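Local coordinates for protein type-iv like competence pilin ttha1218 (Thermus thermophilus, PDB 5G25) that is a type IV-like pilin that probably serves in the pilus machinery of natural competence and DNA uptake, this chain being its soluble part without the N-terminal region, at residues T11-F19 with L38-C47. Residues are numbered along the deposited sequence; the frame is centred on the assembly and turned at random.
Sequences TVVREMENF and LALGGKQGTC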
loop_
_atom_site.group_PDB
_atom_site.type_symbol
_atom_site.label_atom_id
_atom_site.label_comp_id
_atom_site.label_asym_id
_atom_site.label_seq_id
_atom_site.Cartn_x
_atom_site.Cartn_y
_atom_site.Cartn_z
ATOM N N THR A 11 -2.560 19.686 1.144
ATOM C CA THR A 11 -1.970 19.032 2.297
ATOM C C THR A 11 -2.292 17.540 2.368
ATOM O O THR A 11 -1.442 16.742 2.751
ATOM C CB THR A 11 -2.479 19.715 3.577
ATOM O OG1 THR A 11 -2.191 21.117 3.496
ATOM C CG2 THR A 11 -1.837 19.107 4.829
ATOM N N VAL A 12 -3.519 17.164 2.013
ATOM C CA VAL A 12 -3.934 15.759 2.068
ATOM C C VAL A 12 -3.139 14.876 1.099
ATOM O O VAL A 12 -2.666 13.815 1.472
ATOM C CB VAL A 12 -5.450 15.614 1.844
ATOM C CG1 VAL A 12 -5.831 14.187 1.492
ATOM C CG2 VAL A 12 -6.205 16.083 3.093
ATOM N N VAL A 13 -2.969 15.329 -0.130
ATOM C CA VAL A 13 -2.193 14.594 -1.113
ATOM C C VAL A 13 -0.731 14.433 -0.676
ATOM O O VAL A 13 -0.144 13.374 -0.826
ATOM C CB VAL A 13 -2.265 15.285 -2.487
ATOM C CG1 VAL A 13 -1.220 14.699 -3.435
ATOM C CG2 VAL A 13 -3.655 15.109 -3.064
ATOM N N ARG A 14 -0.160 15.486 -0.117
ATOM C CA ARG A 14 1.222 15.445 0.333
ATOM C C ARG A 14 1.401 14.396 1.445
ATOM O O ARG A 14 2.334 13.600 1.391
ATOM C CB ARG A 14 1.645 16.837 0.824
ATOM C CG ARG A 14 3.143 17.119 0.736
ATOM C CD ARG A 14 3.468 18.612 0.848
ATOM N NE ARG A 14 2.661 19.439 -0.062
ATOM C CZ ARG A 14 1.790 20.383 0.314
ATOM N NH1 ARG A 14 1.590 20.675 1.601
ATOM N NH2 ARG A 14 1.114 21.055 -0.612
ATOM N N GLU A 15 0.499 14.400 2.432
ATOM C CA GLU A 15 0.511 13.432 3.528
ATOM C C GLU A 15 0.269 12.009 3.078
ATOM O O GLU A 15 0.818 11.080 3.657
ATOM C CB GLU A 15 -0.565 13.778 4.559
ATOM C CG GLU A 15 -0.279 15.038 5.319
ATOM C CD GLU A 15 1.021 14.912 6.055
ATOM O OE1 GLU A 15 1.065 14.212 7.105
ATOM O OE2 GLU A 15 2.000 15.487 5.540
ATOM N N MET A 16 -0.575 11.825 2.065
ATOM C CA MET A 16 -0.800 10.493 1.539
ATOM C C MET A 16 0.517 9.990 0.910
ATOM O O MET A 16 0.886 8.834 1.064
ATOM C CB MET A 16 -1.944 10.483 0.519
ATOM C CG MET A 16 -3.329 10.769 1.079
ATOM S SD MET A 16 -4.528 10.989 -0.258
ATOM C CE MET A 16 -4.793 9.309 -0.774
ATOM N N GLU A 17 1.240 10.873 0.237
ATOM C CA GLU A 17 2.532 10.474 -0.379
ATOM C C GLU A 17 3.605 10.139 0.651
ATOM O O GLU A 17 4.340 9.162 0.477
ATOM C CB GLU A 17 3.001 11.511 -1.403
ATOM C CG GLU A 17 2.059 11.527 -2.610
ATOM C CD GLU A 17 2.407 12.534 -3.695
ATOM O OE1 GLU A 17 2.921 13.622 -3.359
ATOM O OE2 GLU A 17 2.128 12.230 -4.888
ATOM N N ASN A 18 3.644 10.899 1.743
ATOM C CA ASN A 18 4.588 10.638 2.827
ATOM C C ASN A 18 4.324 9.317 3.493
ATOM O O ASN A 18 5.224 8.571 3.803
ATOM C CB ASN A 18 4.514 11.732 3.888
ATOM C CG ASN A 18 5.215 13.000 3.454
ATOM O OD1 ASN A 18 6.206 12.963 2.724
ATOM N ND2 ASN A 18 4.697 14.132 3.891
ATOM N N PHE A 19 3.059 9.038 3.724
ATOM C CA PHE A 19 2.695 7.806 4.366
ATOM C C PHE A 19 2.976 6.644 3.456
ATOM O O PHE A 19 3.444 5.597 3.901
ATOM C CB PHE A 19 1.221 7.810 4.770
ATOM C CG PHE A 19 0.860 6.652 5.620
ATOM C CD1 PHE A 19 1.308 6.586 6.937
ATOM C CD2 PHE A 19 0.150 5.603 5.105
ATOM C CE1 PHE A 19 1.008 5.489 7.716
ATOM C CE2 PHE A 19 -0.158 4.503 5.882
ATOM C CZ PHE A 19 0.264 4.447 7.185
ATOM N N LEU A 38 -7.442 5.567 9.178
ATOM C CA LEU A 38 -6.460 6.418 9.791
ATOM C C LEU A 38 -6.704 7.826 9.300
ATOM O O LEU A 38 -7.316 8.025 8.259
ATOM C CB LEU A 38 -5.022 5.975 9.432
ATOM C CG LEU A 38 -4.413 6.374 8.077
ATOM C CD1 LEU A 38 -2.979 5.882 8.004
ATOM C CD2 LEU A 38 -5.200 5.808 6.906
ATOM N N ALA A 39 -6.184 8.779 10.063
ATOM C CA ALA A 39 -6.182 10.179 9.716
ATOM C C ALA A 39 -4.886 10.608 9.037
ATOM O O ALA A 39 -3.800 10.246 9.479
ATOM C CB ALA A 39 -6.377 11.005 10.964
ATOM N N LEU A 40 -5.036 11.410 7.987
ATOM C CA LEU A 40 -3.934 12.015 7.245
ATOM C C LEU A 40 -4.328 13.431 6.832
ATOM O O LEU A 40 -5.367 13.637 6.190
ATOM C CB LEU A 40 -3.673 11.226 5.970
ATOM C CG LEU A 40 -2.990 9.871 6.163
ATOM C CD1 LEU A 40 -2.952 9.098 4.848
ATOM C CD2 LEU A 40 -1.591 10.090 6.735
ATOM N N GLY A 41 -3.484 14.397 7.173
ATOM C CA GLY A 41 -3.729 15.790 6.851
ATOM C C GLY A 41 -5.028 16.309 7.443
ATOM O O GLY A 41 -5.702 17.138 6.843
ATOM N N GLY A 42 -5.396 15.794 8.606
ATOM C CA GLY A 42 -6.591 16.251 9.290
ATOM C C GLY A 42 -7.891 15.587 8.869
ATOM O O GLY A 42 -8.930 15.880 9.446
ATOM N N LYS A 43 -7.845 14.686 7.890
ATOM C CA LYS A 43 -9.054 14.019 7.405
ATOM C C LYS A 43 -9.023 12.513 7.651
ATOM O O LYS A 43 -7.954 11.904 7.717
ATOM C CB LYS A 43 -9.230 14.274 5.909
ATOM C CG LYS A 43 -9.222 15.739 5.503
ATOM C CD LYS A 43 -10.276 16.554 6.246
ATOM C CE LYS A 43 -10.400 17.964 5.676
ATOM N NZ LYS A 43 -10.754 17.947 4.228
ATOM N N GLN A 44 -10.204 11.906 7.748
ATOM C CA GLN A 44 -10.299 10.467 7.895
ATOM C C GLN A 44 -10.075 9.788 6.548
ATOM O O GLN A 44 -10.571 10.236 5.515
ATOM C CB GLN A 44 -11.666 10.058 8.470
ATOM C CG GLN A 44 -11.592 8.900 9.463
ATOM C CD GLN A 44 -10.778 9.294 10.687
ATOM O OE1 GLN A 44 -10.762 10.470 11.076
ATOM N NE2 GLN A 44 -10.074 8.323 11.281
ATOM N N GLY A 45 -9.326 8.700 6.551
ATOM C CA GLY A 45 -9.261 7.882 5.361
ATOM C C GLY A 45 -8.950 6.455 5.691
ATOM O O GLY A 45 -9.099 6.023 6.812
ATOM N N THR A 46 -8.458 5.722 4.714
ATOM C CA THR A 46 -8.254 4.313 4.904
ATOM C C THR A 46 -7.082 3.816 4.059
ATOM O O THR A 46 -6.777 4.372 2.985
ATOM C CB THR A 46 -9.558 3.531 4.553
ATOM O OG1 THR A 46 -9.553 2.249 5.194
ATOM C CG2 THR A 46 -9.707 3.328 3.121
ATOM N N CYS A 47 -6.449 2.758 4.550
ATOM C CA CYS A 47 -5.376 2.101 3.852
ATOM C C CYS A 47 -5.735 0.647 3.736
ATOM O O CYS A 47 -6.028 0.002 4.736
ATOM C CB CYS A 47 -4.061 2.216 4.622
ATOM S SG CYS A 47 -2.596 1.777 3.617
#
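L38 meets F19 with one methyl: CD1 sits over a face of the phenyl ring, 3.9 Å from its centroid and displaced toward the rim, a CH-pi contact whose shortest approach is to CZ, 3.6 Å away. The two side chains reach for each other from opposite directions; F19 extends from the helix with CG anti to the backbone N (chi1 -171°), which carries the ring out to the strand. Two residues on, L40 gives the hairpin its most extensive contact with the helix. Its branches part: CD1 lies 4.1 Å from M16 CG, the two chains crossing nearly at right angles, while CD2 rests 4.1 Å from F19 CB and also close to the carbonyl O of E15. At G41 the two backbones come nearest, G41 CA lying 4.8 Å from V12 CA. E15 lays its CG 3.8 Å from G41 N, and the bend at chi2 (-60°) turns the carboxylate away from G41, to where N18 ND2 gives OE2 a weak hydrogen bond. G41 and G42 occupy the positive-phi positions of a type I' turn, closed by paired backbone bonds between L40 and K43. K43 crosses V12 about perpendicularly, K43 CG lying 3.9 Å from V12 CG2; V77 touches both side chains from strand 70-77. Beyond the G45 pairing with L38, C47, disulfide-bonded to C34, brings SG to the edge of the F19 ring, 4.3 Å from CE2. No hydrogen bond joins helix to hairpin, so apolar packing dominates. Helix 11-24 lying across an antiparallel sheet, here at its 36-40/43-54 hairpin, is the arrangement characteristic of the globular domain of type IV pilins and related pseudopilins.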